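Local coordinates for protein alkane monooxygenase (Geobacillus thermodenitrificans, PDB 3B9O) that binds flavin mononucleotide and belongs to the luciferase-like monooxygenase family of TIM-barrel proteins, at residues A[130-135]-A[222-227]; A[245-249]-A[345-350]; A[250-255]-A[365-370]; A[276-282]-A[372-378]. All blocks are in the same frame, centred on the assembly; numbering follows the deposited sequence.

Overall arrangement
All four contacts belong to one TIM barrel. Interaction 1 closes first along the chain; the segments of interactions 2, 3 and 4 then alternate, so these three are interlaced and their centres lie within about 12 Å of one another. Interactions 1 and 4 pair parallel barrel strands, their centres about 15 Å apart, and touch where Tyr225 meets Phe278. Interaction 2 joins the end of strand 243-246, which lies between 223-227 and 276-285, to a loop preceding strand 350-354. Interaction 3 packs helices 251-265 and 356-370 outside the sheet that interaction 4 helps to build. Interactions 1 and 2 both touch the flavin mononucleotide, placing it at one end of the barrel.

Interaction 1 of 4, residues A[130-135]-A[222-227]; sequences IAWNVV and PVIYQA. With FMN (flavin mononucleotide), chain C.
Trp132 N donates to Val223 O over 2.8 Å, with 162° at the hydrogen, and Tyr225 N returns the bond to Trp132 O at the same 2.8 Å. Val223 N to Ile130 O and Val134 N to Tyr225 O extend the ladder to four bonds, made by every second residue of each strand, as parallel pairing requires. On one face of the sheet Tyr225 lays its ring beside Ala131, CD2 being 4.0 Å from CB. Asn133 crosses the Tyr225 side chain, amide plane perpendicular to ring; its chi1 of -179° puts CG beside the carbonyl carbon and carries OD1 on toward Gln226 and Ala227 of the other strand. OD1 nears Ala227 N at too poor an angle for a bond, while ND2 is held by Thr104 OG1. These are adjacent strands of the TIM barrel, and this face is the interior one: Tyr225 OH meets Asn8 and Tyr412, and its ring meets Phe55 and Phe278. Trp132, Val134 and Ile224 project from the other face, where helix 154-174 packs on Trp132. There Val134 CG2 is 3.6 Å above the centre of the Trp132 ring and 4.0 Å from Ile224 CG2, so the same methyl touches the indole of its own strand and Ile224 across the contact. At the C-terminal ends of the strands the flavin mononucleotide O2' donates to Ala227 O at 2.6 Å, and Val135 CG1 lies 3.6 Å from the flavin O2.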
# COMPACT_ATOMS: atom_id res chain seq x y z
N ILE A 130 -2.70 11.63 -4.04
CA ILE A 130 -1.87 10.99 -3.02
C ILE A 130 -2.71 10.14 -2.01
O ILE A 130 -3.85 10.50 -1.64
CB ILE A 130 -0.95 12.04 -2.27
CG1 ILE A 130 0.22 11.36 -1.56
CG2 ILE A 130 -1.74 12.91 -1.25
CD1 ILE A 130 1.27 10.72 -2.50
N ALA A 131 -2.11 9.03 -1.58
CA ALA A 131 -2.71 8.15 -0.60
C ALA A 131 -1.60 7.72 0.35
O ALA A 131 -0.42 7.73 -0.02
CB ALA A 131 -3.33 6.94 -1.29
N TRP A 132 -2.00 7.41 1.58
CA TRP A 132 -1.08 6.98 2.59
C TRP A 132 -1.48 5.62 3.13
O TRP A 132 -2.57 5.44 3.70
CB TRP A 132 -0.98 8.05 3.70
CG TRP A 132 -0.20 7.66 4.93
CD1 TRP A 132 0.83 6.73 5.02
CD2 TRP A 132 -0.36 8.21 6.25
NE1 TRP A 132 1.28 6.66 6.34
CE2 TRP A 132 0.58 7.55 7.11
CE3 TRP A 132 -1.23 9.17 6.80
CZ2 TRP A 132 0.68 7.84 8.50
CZ3 TRP A 132 -1.12 9.47 8.17
CH2 TRP A 132 -0.15 8.82 8.99
N ASN A 133 -0.57 4.66 2.95
CA ASN A 133 -0.69 3.35 3.60
C ASN A 133 -0.10 3.39 5.01
O ASN A 133 1.12 3.41 5.20
CB ASN A 133 -0.10 2.23 2.75
CG ASN A 133 -0.24 0.84 3.42
OD1 ASN A 133 -1.29 0.51 3.98
ND2 ASN A 133 0.81 0.04 3.36
N VAL A 134 -1.01 3.46 5.98
CA VAL A 134 -0.69 3.59 7.40
C VAL A 134 -0.27 2.24 7.93
O VAL A 134 -1.01 1.27 7.86
CB VAL A 134 -1.88 4.10 8.22
CG1 VAL A 134 -1.46 4.26 9.71
CG2 VAL A 134 -2.35 5.40 7.67
N VAL A 135 0.94 2.21 8.46
CA VAL A 135 1.59 0.99 8.88
C VAL A 135 2.20 1.22 10.30
O VAL A 135 2.43 2.37 10.67
CB VAL A 135 2.66 0.66 7.79
CG1 VAL A 135 3.99 0.31 8.35
CG2 VAL A 135 2.09 -0.32 6.76
N PRO A 222 -4.90 12.69 2.76
CA PRO A 222 -4.66 11.69 1.66
C PRO A 222 -5.66 10.52 1.81
O PRO A 222 -6.16 10.26 2.92
CB PRO A 222 -3.24 11.19 1.94
CG PRO A 222 -2.59 12.24 2.78
CD PRO A 222 -3.72 12.84 3.62
N VAL A 223 -5.95 9.83 0.71
CA VAL A 223 -6.72 8.61 0.81
C VAL A 223 -6.01 7.69 1.79
O VAL A 223 -4.77 7.48 1.68
CB VAL A 223 -6.92 7.92 -0.56
CG1 VAL A 223 -7.53 6.54 -0.33
CG2 VAL A 223 -7.87 8.78 -1.40
N ILE A 224 -6.75 7.18 2.77
CA ILE A 224 -6.14 6.37 3.84
C ILE A 224 -6.21 4.87 3.57
O ILE A 224 -7.28 4.28 3.53
CB ILE A 224 -6.79 6.65 5.26
CG1 ILE A 224 -6.76 8.16 5.60
CG2 ILE A 224 -6.07 5.72 6.36
CD1 ILE A 224 -5.33 8.77 5.69
N TYR A 225 -5.06 4.26 3.32
CA TYR A 225 -4.96 2.81 3.23
C TYR A 225 -4.46 2.26 4.54
O TYR A 225 -3.82 2.98 5.32
CB TYR A 225 -3.90 2.43 2.17
CG TYR A 225 -4.44 2.30 0.78
CD1 TYR A 225 -4.67 1.02 0.21
CD2 TYR A 225 -4.78 3.44 0.04
CE1 TYR A 225 -5.20 0.90 -1.13
CE2 TYR A 225 -5.29 3.34 -1.26
CZ TYR A 225 -5.49 2.07 -1.85
OH TYR A 225 -5.99 2.01 -3.16
N GLN A 226 -4.74 0.98 4.76
CA GLN A 226 -4.20 0.23 5.86
C GLN A 226 -3.86 -1.16 5.35
O GLN A 226 -4.54 -1.72 4.48
CB GLN A 226 -5.16 0.19 7.07
CG GLN A 226 -4.50 -0.31 8.34
CD GLN A 226 -4.57 -1.83 8.49
OE1 GLN A 226 -3.85 -2.41 9.31
NE2 GLN A 226 -5.45 -2.49 7.69
N ALA A 227 -2.78 -1.70 5.90
CA ALA A 227 -2.36 -3.08 5.65
C ALA A 227 -1.81 -3.57 7.00
O ALA A 227 -0.99 -2.88 7.63
CB ALA A 227 -1.27 -3.11 4.56
N1 FMN C . 4.54 -3.61 6.69
C2 FMN C . 5.49 -2.71 6.35
O2 FMN C . 6.27 -2.29 7.25
N3 FMN C . 5.56 -2.29 5.04
C4 FMN C . 4.68 -2.76 4.09
O4 FMN C . 4.76 -2.35 2.91
C4A FMN C . 3.69 -3.69 4.45
N5 FMN C . 2.79 -4.19 3.55
C5A FMN C . 1.86 -5.11 3.96
C6 FMN C . 0.91 -5.66 3.07
C7 FMN C . -0.04 -6.59 3.51
C7M FMN C . -1.06 -7.19 2.56
C8 FMN C . -0.07 -6.97 4.84
C8M FMN C . -1.09 -7.98 5.33
C9 FMN C . 0.86 -6.44 5.74
C9A FMN C . 1.83 -5.51 5.31
N10 FMN C . 2.73 -5.00 6.19
C10 FMN C . 3.66 -4.11 5.78
C1' FMN C . 2.74 -5.39 7.62
C2' FMN C . 1.98 -4.34 8.44
O2' FMN C . 1.54 -3.26 7.62
C3' FMN C . 2.76 -3.74 9.63
O3' FMN C . 4.10 -3.33 9.28
C4' FMN C . 2.68 -4.61 10.90
O4' FMN C . 3.98 -4.88 11.45
C5' FMN C . 1.95 -5.94 10.73
O5' FMN C . 0.60 -5.66 11.06
P FMN C . -0.40 -6.73 11.72
O1P FMN C . 0.46 -7.47 12.74
O2P FMN C . -1.49 -5.87 12.28
O3P FMN C . -0.81 -7.68 10.60

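Interaction 2 of 4, residues A[245-249]-A[345-350]; sequences FLGGK and DGKWFK. With FMN (flavin mononucleotide), chain C.
Phe245 and Phe349 meet rim to rim with nearly parallel planes (6°), CE2 of Phe245 lying 3.6 Å from CE1 of Phe349, and neither ring covers the other. The flavin mononucleotide methyl C7M sits over the centre of one Phe245 face, 3.4 Å above the plane, and at the edge of Phe349, where Leu246 O also lies. This is the C-terminal end of TIM-barrel strand 243-246, meeting the loop that leads into strand 350-354. One face of the Trp348 indole rests on the glycine backbone: Gly248 CA is 3.8 Å from the centroid of its five-membered ring, 16° off the normal, and Gly247 CA lies similarly over the six-membered ring, both CH-pi contacts. Gly247 has no side chain to hold the indole off. The same residues are tied through the backbone, Gly248 N donating to Trp348 O at 2.9 Å. Lys249, bent at chi3 and chi4, curls its chain along the loop until NZ donates to Lys347 O at 2.7 Å; its approach to Asp345 O is improbably short, in a poorly ordered region. A water bridges the backbones further, accepting from Lys350 N at 2.9 Å and lying 2.7 Å from Gly248 O.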
# COMPACT_ATOMS: atom_id res chain seq x y z
N PHE A 245 -5.76 -3.28 2.38
CA PHE A 245 -4.98 -4.27 1.63
C PHE A 245 -4.95 -5.55 2.51
O PHE A 245 -4.23 -5.62 3.50
CB PHE A 245 -3.58 -3.67 1.35
CG PHE A 245 -2.63 -4.55 0.52
CD1 PHE A 245 -1.25 -4.23 0.49
CD2 PHE A 245 -3.07 -5.69 -0.20
CE1 PHE A 245 -0.34 -5.03 -0.26
CE2 PHE A 245 -2.15 -6.49 -0.97
CZ PHE A 245 -0.79 -6.15 -0.98
N LEU A 246 -5.74 -6.53 2.13
CA LEU A 246 -5.92 -7.79 2.85
C LEU A 246 -4.96 -8.87 2.39
O LEU A 246 -4.59 -8.94 1.20
CB LEU A 246 -7.31 -8.30 2.57
CG LEU A 246 -8.58 -8.07 3.38
CD1 LEU A 246 -8.43 -7.12 4.50
CD2 LEU A 246 -9.74 -7.77 2.44
N GLY A 247 -4.56 -9.71 3.33
CA GLY A 247 -3.90 -10.97 3.01
C GLY A 247 -4.94 -12.03 2.73
O GLY A 247 -6.07 -11.93 3.22
N GLY A 248 -4.58 -13.04 1.94
CA GLY A 248 -5.51 -14.13 1.62
C GLY A 248 -5.54 -14.40 0.14
O GLY A 248 -5.41 -13.48 -0.67
N LYS A 249 -5.68 -15.68 -0.21
CA LYS A 249 -5.55 -16.15 -1.60
C LYS A 249 -6.75 -16.89 -2.14
O LYS A 249 -6.71 -17.40 -3.27
CB LYS A 249 -4.32 -17.03 -1.81
CG LYS A 249 -4.13 -18.11 -0.76
CD LYS A 249 -3.14 -19.24 -1.17
CE LYS A 249 -1.93 -18.80 -1.98
NZ LYS A 249 -0.74 -19.62 -1.55
N ASP A 345 3.37 -20.11 -5.90
CA ASP A 345 2.04 -19.85 -5.35
C ASP A 345 1.93 -20.12 -3.84
O ASP A 345 0.82 -20.29 -3.31
CB ASP A 345 0.95 -20.60 -6.14
CG ASP A 345 1.00 -22.11 -5.94
OD1 ASP A 345 2.09 -22.70 -5.68
OD2 ASP A 345 -0.09 -22.72 -6.05
N GLY A 346 3.07 -20.16 -3.15
CA GLY A 346 3.08 -20.41 -1.71
C GLY A 346 2.88 -19.16 -0.85
O GLY A 346 2.76 -19.27 0.39
N LYS A 347 2.84 -17.99 -1.49
CA LYS A 347 2.70 -16.71 -0.78
C LYS A 347 1.25 -16.47 -0.35
O LYS A 347 0.37 -17.26 -0.69
CB LYS A 347 3.24 -15.57 -1.65
CG LYS A 347 4.75 -15.61 -1.88
CD LYS A 347 5.51 -14.69 -0.91
CE LYS A 347 7.00 -15.07 -0.81
NZ LYS A 347 7.78 -14.19 0.15
N TRP A 348 0.97 -15.39 0.39
CA TRP A 348 -0.40 -15.16 0.86
C TRP A 348 -1.30 -14.39 -0.14
O TRP A 348 -2.33 -13.82 0.26
CB TRP A 348 -0.43 -14.57 2.28
CG TRP A 348 -1.66 -15.04 3.12
CD1 TRP A 348 -2.47 -16.15 2.87
CD2 TRP A 348 -2.18 -14.44 4.32
NE1 TRP A 348 -3.45 -16.25 3.84
CE2 TRP A 348 -3.30 -15.22 4.74
CE3 TRP A 348 -1.82 -13.31 5.08
CZ2 TRP A 348 -4.06 -14.91 5.89
CZ3 TRP A 348 -2.58 -13.00 6.22
CH2 TRP A 348 -3.69 -13.80 6.62
N PHE A 349 -0.90 -14.40 -1.42
CA PHE A 349 -1.67 -13.84 -2.54
C PHE A 349 -2.07 -14.91 -3.54
O PHE A 349 -1.32 -15.86 -3.80
CB PHE A 349 -0.84 -12.77 -3.28
CG PHE A 349 -0.35 -11.67 -2.40
CD1 PHE A 349 -1.26 -10.92 -1.61
CD2 PHE A 349 1.00 -11.37 -2.31
CE1 PHE A 349 -0.83 -9.88 -0.76
CE2 PHE A 349 1.45 -10.31 -1.47
CZ PHE A 349 0.52 -9.57 -0.70
N LYS A 350 -3.24 -14.74 -4.13
CA LYS A 350 -3.65 -15.53 -5.29
C LYS A 350 -2.60 -15.48 -6.43
O LYS A 350 -2.09 -14.41 -6.81
CB LYS A 350 -5.03 -15.04 -5.78
CG LYS A 350 -5.53 -15.64 -7.09
CD LYS A 350 -6.04 -17.02 -6.89
CE LYS A 350 -6.79 -17.56 -8.11
NZ LYS A 350 -7.46 -18.85 -7.66
N1 FMN C . 4.54 -3.61 6.69
C2 FMN C . 5.49 -2.71 6.35
O2 FMN C . 6.27 -2.29 7.25
N3 FMN C . 5.56 -2.29 5.04
C4 FMN C . 4.68 -2.76 4.09
O4 FMN C . 4.76 -2.35 2.91
C4A FMN C . 3.69 -3.69 4.45
N5 FMN C . 2.79 -4.19 3.55
C5A FMN C . 1.86 -5.11 3.96
C6 FMN C . 0.91 -5.66 3.07
C7 FMN C . -0.04 -6.59 3.51
C7M FMN C . -1.06 -7.19 2.56
C8 FMN C . -0.07 -6.97 4.84
C8M FMN C . -1.09 -7.98 5.33
C9 FMN C . 0.86 -6.44 5.74
C9A FMN C . 1.83 -5.51 5.31
N10 FMN C . 2.73 -5.00 6.19
C10 FMN C . 3.66 -4.11 5.78
C1' FMN C . 2.74 -5.39 7.62
C2' FMN C . 1.98 -4.34 8.44
O2' FMN C . 1.54 -3.26 7.62
C3' FMN C . 2.76 -3.74 9.63
O3' FMN C . 4.10 -3.33 9.28
C4' FMN C . 2.68 -4.61 10.90
O4' FMN C . 3.98 -4.88 11.45
C5' FMN C . 1.95 -5.94 10.73
O5' FMN C . 0.60 -5.66 11.06
P FMN C . -0.40 -6.73 11.72
O1P FMN C . 0.46 -7.47 12.74
O2P FMN C . -1.49 -5.87 12.28
O3P FMN C . -0.81 -7.68 10.60
O HOH W 1 -5.32 -12.92 -3.30

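Interaction 3 of 4, residues A[250-255]-A[365-370]; sequences DVETLK and YLVEEA
Two helices of the outer layer of the TIM barrel pack here, with Val251 as a single knob in a hole of four residues: the first turn of helix 251-265, which follows strand 243-246, meets residues 365-370 of helix 356-370, which precedes strand 374-378. Their local axes cross at -57° and approach to 9.4 Å. The hole is formed by Tyr365, Leu366, Glu369 and Ala370. The two methyls of Val251 divide the work. CG1 is anti to the backbone N (chi1 163°) and turns to the backbone of Glu369 and to Ala370, which leaves CG2 anti to the carbonyl carbon, where it enters between Tyr365 and Leu366, 3.8 Å from Tyr365 CD1 and equally close to Leu366 CD1. The Tyr365 side chain crosses Val251 at about a right angle, and one face of its ring is covered, toward the rim, by Glu369 CG, 3.7 Å above the plane. Deeper in, Leu254 brings CB to 4.1 Å from Ala370 CB, and its CD1 lies 4.2 Å from Leu366 CG. At Ala370 the backbones come closest, its CA 4.3 Å from Lys255 CA, consistent with its small side chain. Lys255 lays its aliphatic chain against residues 369 and 370, CD being 3.4 Å from Glu369 O, and carries its ammonium off to a salt bridge with Asp259. The two segments share no hydrogen bond, so apolar and van der Waals contact holds them. Asp250 N-caps the first helix: OD2 takes Thr253 N at 3.0 Å and also accepts from Thr253 OG1.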
# COMPACT_ATOMS: atom_id res chain seq x y z
N ASP A 250 -7.82 -16.96 -1.36
CA ASP A 250 -9.05 -17.64 -1.80
C ASP A 250 -10.32 -16.95 -1.31
O ASP A 250 -10.25 -16.06 -0.47
CB ASP A 250 -9.05 -19.13 -1.38
CG ASP A 250 -8.85 -19.33 0.11
OD1 ASP A 250 -7.93 -20.09 0.50
OD2 ASP A 250 -9.60 -18.77 0.91
N VAL A 251 -11.47 -17.38 -1.80
CA VAL A 251 -12.72 -16.67 -1.48
C VAL A 251 -13.03 -16.76 0.01
O VAL A 251 -13.32 -15.74 0.66
CB VAL A 251 -13.94 -17.21 -2.29
CG1 VAL A 251 -15.26 -16.77 -1.63
CG2 VAL A 251 -13.89 -16.78 -3.74
N GLU A 252 -12.93 -17.98 0.57
CA GLU A 252 -13.35 -18.19 1.94
C GLU A 252 -12.60 -17.24 2.90
O GLU A 252 -13.21 -16.65 3.78
CB GLU A 252 -13.18 -19.67 2.38
CG GLU A 252 -13.67 -20.77 1.35
CD GLU A 252 -12.58 -21.17 0.32
OE1 GLU A 252 -12.58 -20.59 -0.82
OE2 GLU A 252 -11.72 -22.07 0.66
N THR A 253 -11.27 -17.11 2.70
CA THR A 253 -10.39 -16.33 3.58
C THR A 253 -10.66 -14.84 3.42
O THR A 253 -10.92 -14.12 4.40
CB THR A 253 -8.88 -16.60 3.30
OG1 THR A 253 -8.59 -17.97 3.58
CG2 THR A 253 -7.97 -15.76 4.20
N LEU A 254 -10.62 -14.39 2.18
CA LEU A 254 -10.86 -12.98 1.85
C LEU A 254 -12.26 -12.53 2.26
O LEU A 254 -12.42 -11.42 2.80
CB LEU A 254 -10.56 -12.71 0.38
CG LEU A 254 -9.06 -12.74 -0.01
CD1 LEU A 254 -8.91 -12.74 -1.55
CD2 LEU A 254 -8.30 -11.56 0.63
N LYS A 255 -13.26 -13.39 2.06
CA LYS A 255 -14.64 -13.03 2.41
C LYS A 255 -14.81 -12.84 3.91
O LYS A 255 -15.50 -11.91 4.36
CB LYS A 255 -15.61 -14.07 1.90
CG LYS A 255 -17.06 -13.69 2.10
CD LYS A 255 -17.95 -14.67 1.32
CE LYS A 255 -19.27 -14.83 2.00
NZ LYS A 255 -19.77 -13.51 2.51
N TYR A 365 -14.15 -13.71 -10.08
CA TYR A 365 -14.69 -14.63 -9.07
C TYR A 365 -14.48 -14.08 -7.66
O TYR A 365 -15.38 -14.05 -6.83
CB TYR A 365 -14.02 -16.00 -9.19
CG TYR A 365 -14.84 -17.10 -8.53
CD1 TYR A 365 -14.37 -17.74 -7.38
CD2 TYR A 365 -16.11 -17.45 -9.03
CE1 TYR A 365 -15.14 -18.76 -6.79
CE2 TYR A 365 -16.88 -18.50 -8.42
CZ TYR A 365 -16.36 -19.13 -7.31
OH TYR A 365 -17.05 -20.11 -6.67
N LEU A 366 -13.26 -13.62 -7.39
CA LEU A 366 -12.92 -13.02 -6.09
C LEU A 366 -13.75 -11.78 -5.82
O LEU A 366 -14.34 -11.62 -4.73
CB LEU A 366 -11.41 -12.74 -6.07
CG LEU A 366 -10.32 -13.57 -5.38
CD1 LEU A 366 -10.71 -14.92 -4.80
CD2 LEU A 366 -9.02 -13.64 -6.27
N VAL A 367 -13.84 -10.90 -6.82
CA VAL A 367 -14.68 -9.71 -6.69
C VAL A 367 -16.12 -10.06 -6.33
O VAL A 367 -16.66 -9.54 -5.33
CB VAL A 367 -14.63 -8.84 -7.97
CG1 VAL A 367 -15.71 -7.70 -7.90
CG2 VAL A 367 -13.24 -8.26 -8.10
N GLU A 368 -16.73 -10.94 -7.13
CA GLU A 368 -18.16 -11.26 -6.99
C GLU A 368 -18.47 -12.15 -5.79
O GLU A 368 -19.52 -12.00 -5.15
CB GLU A 368 -18.68 -11.88 -8.28
CG GLU A 368 -18.84 -10.81 -9.36
CD GLU A 368 -19.32 -11.33 -10.70
OE1 GLU A 368 -19.49 -12.56 -10.87
OE2 GLU A 368 -19.50 -10.48 -11.60
N GLU A 369 -17.57 -13.07 -5.46
CA GLU A 369 -17.87 -14.00 -4.40
C GLU A 369 -17.27 -13.61 -3.06
O GLU A 369 -17.82 -14.02 -2.03
CB GLU A 369 -17.45 -15.43 -4.79
CG GLU A 369 -18.15 -15.98 -6.00
CD GLU A 369 -19.67 -16.11 -5.83
OE1 GLU A 369 -20.39 -15.71 -6.75
OE2 GLU A 369 -20.14 -16.60 -4.77
N ALA A 370 -16.14 -12.90 -3.04
CA ALA A 370 -15.53 -12.48 -1.74
C ALA A 370 -15.86 -11.04 -1.31
O ALA A 370 -15.56 -10.60 -0.17
CB ALA A 370 -14.05 -12.71 -1.73

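Interaction 4 of 4, residues A[276-282]-A[372-378]; sequences KMFAGIC and IDGFNLV
Met277 O is shared by two donors, Asp373 N at 2.7 Å and, longer and more bent, Gly374 N at 3.2 Å. Asp373 also answers with its side chain: OD1 takes Met277 N at 2.8 Å through its anti lone pair, the carboxylate oxygen probably taking the place a strand carbonyl would have just before strand 374-378 begins. Asp373 CG lies anti to the carbonyl carbon, beside its own N (chi1 -63°), which brings OD1 and the Asp373 N-H to the N and O of Met277 together. From there the pairing is regular and parallel. Ala279 N gives to Gly374 O, Asn376 N to Ala279 O, Ile281 N to Asn376 O, and Val378 N to Ile281 O, the last at 2.9 Å with 171° at the hydrogen. These are neighbouring strands of the TIM barrel. Phe278 and Asn376 face its interior, where Asn376 OD1 accepts from Asn8 ND2 and one face of the Phe278 ring covers Gly374 N. Toward helix 356-370, Ile372 CD1 lies over one face of the Phe375 ring near its rim, while Ile281 CG2 reaches Phe375 CD2 at 3.6 Å. Lys276 NZ is held by Leu416 O and by a water that is only weakly bonded to Asp373 OD2; no direct salt bridge forms. The buried peptide groups named are therefore paired within the sheet, and the two charges stay at its less buried end, where the nearby lysine would probably favour an ionised Asp373.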
# COMPACT_ATOMS: atom_id res chain seq x y z
N LYS A 276 -13.12 0.30 0.87
CA LYS A 276 -12.82 -0.59 -0.27
C LYS A 276 -11.84 -1.67 0.14
O LYS A 276 -10.91 -1.42 0.91
CB LYS A 276 -12.24 0.23 -1.42
CG LYS A 276 -13.12 1.39 -1.84
CD LYS A 276 -14.25 0.91 -2.75
CE LYS A 276 -15.09 2.11 -3.23
NZ LYS A 276 -15.80 1.86 -4.51
N MET A 277 -12.05 -2.88 -0.36
CA MET A 277 -11.25 -4.05 0.03
C MET A 277 -10.40 -4.46 -1.16
O MET A 277 -10.95 -4.64 -2.25
CB MET A 277 -12.18 -5.19 0.43
CG MET A 277 -13.09 -4.83 1.63
SD MET A 277 -12.20 -4.61 3.19
CE MET A 277 -13.57 -4.08 4.22
N PHE A 278 -9.09 -4.56 -0.94
CA PHE A 278 -8.09 -4.89 -1.97
C PHE A 278 -7.39 -6.22 -1.62
O PHE A 278 -7.02 -6.43 -0.48
CB PHE A 278 -7.04 -3.76 -2.08
CG PHE A 278 -7.57 -2.53 -2.79
CD1 PHE A 278 -8.37 -1.61 -2.11
CD2 PHE A 278 -7.26 -2.30 -4.13
CE1 PHE A 278 -8.87 -0.43 -2.77
CE2 PHE A 278 -7.77 -1.16 -4.82
CZ PHE A 278 -8.58 -0.23 -4.12
N ALA A 279 -7.30 -7.14 -2.58
CA ALA A 279 -6.55 -8.37 -2.43
C ALA A 279 -5.25 -8.26 -3.21
O ALA A 279 -5.16 -7.46 -4.14
CB ALA A 279 -7.38 -9.55 -2.93
N GLY A 280 -4.23 -9.03 -2.83
CA GLY A 280 -3.04 -9.16 -3.67
C GLY A 280 -3.34 -10.21 -4.75
O GLY A 280 -4.19 -11.09 -4.56
N ILE A 281 -2.67 -10.08 -5.89
CA ILE A 281 -2.73 -11.11 -6.94
C ILE A 281 -1.44 -11.05 -7.74
O ILE A 281 -0.91 -9.98 -8.01
CB ILE A 281 -3.99 -10.93 -7.88
CG1 ILE A 281 -4.09 -12.12 -8.88
CG2 ILE A 281 -3.99 -9.60 -8.57
CD1 ILE A 281 -5.44 -12.29 -9.56
N CYS A 282 -0.92 -12.23 -8.08
CA CYS A 282 0.17 -12.34 -9.03
C CYS A 282 -0.40 -12.94 -10.31
O CYS A 282 -1.19 -13.89 -10.27
CB CYS A 282 1.29 -13.25 -8.51
SG CYS A 282 1.83 -12.98 -6.80
N ILE A 372 -14.53 -8.42 -2.83
CA ILE A 372 -13.37 -7.55 -2.93
C ILE A 372 -13.61 -6.45 -4.01
O ILE A 372 -14.37 -6.66 -4.98
CB ILE A 372 -12.00 -8.32 -3.00
CG1 ILE A 372 -11.72 -8.89 -4.35
CG2 ILE A 372 -11.80 -9.44 -1.91
CD1 ILE A 372 -10.59 -8.13 -4.89
N ASP A 373 -12.99 -5.29 -3.84
CA ASP A 373 -13.22 -4.14 -4.72
C ASP A 373 -12.09 -3.92 -5.69
O ASP A 373 -12.27 -3.25 -6.70
CB ASP A 373 -13.39 -2.86 -3.88
CG ASP A 373 -14.61 -2.93 -2.99
OD1 ASP A 373 -14.45 -2.96 -1.75
OD2 ASP A 373 -15.73 -2.99 -3.53
N GLY A 374 -10.91 -4.45 -5.40
CA GLY A 374 -9.75 -4.22 -6.26
C GLY A 374 -8.59 -5.13 -5.89
O GLY A 374 -8.69 -5.93 -4.96
N PHE A 375 -7.50 -4.98 -6.62
CA PHE A 375 -6.31 -5.78 -6.44
C PHE A 375 -5.06 -4.92 -6.41
O PHE A 375 -4.94 -3.92 -7.16
CB PHE A 375 -6.16 -6.82 -7.58
CG PHE A 375 -7.28 -7.84 -7.63
CD1 PHE A 375 -8.45 -7.56 -8.33
CD2 PHE A 375 -7.17 -9.03 -6.93
CE1 PHE A 375 -9.50 -8.48 -8.38
CE2 PHE A 375 -8.20 -9.99 -7.00
CZ PHE A 375 -9.37 -9.69 -7.72
N ASN A 376 -4.10 -5.35 -5.61
CA ASN A 376 -2.72 -4.88 -5.78
C ASN A 376 -2.00 -5.93 -6.61
O ASN A 376 -1.89 -7.10 -6.17
CB ASN A 376 -1.99 -4.72 -4.45
CG ASN A 376 -2.29 -3.43 -3.76
OD1 ASN A 376 -2.97 -2.55 -4.29
ND2 ASN A 376 -1.76 -3.30 -2.54
N LEU A 377 -1.57 -5.54 -7.80
CA LEU A 377 -0.85 -6.45 -8.68
C LEU A 377 0.65 -6.58 -8.30
O LEU A 377 1.45 -5.64 -8.43
CB LEU A 377 -1.06 -6.07 -10.16
CG LEU A 377 -0.36 -6.90 -11.25
CD1 LEU A 377 -0.77 -8.38 -11.23
CD2 LEU A 377 -0.66 -6.30 -12.62
N VAL A 378 0.99 -7.80 -7.86
CA VAL A 378 2.30 -8.17 -7.41
C VAL A 378 3.15 -8.57 -8.64
O VAL A 378 2.65 -9.27 -9.55
CB VAL A 378 2.22 -9.38 -6.40
CG1 VAL A 378 3.62 -9.77 -5.88
CG2 VAL A 378 1.27 -9.05 -5.22
O HOH W 2 -15.63 -0.42 -5.63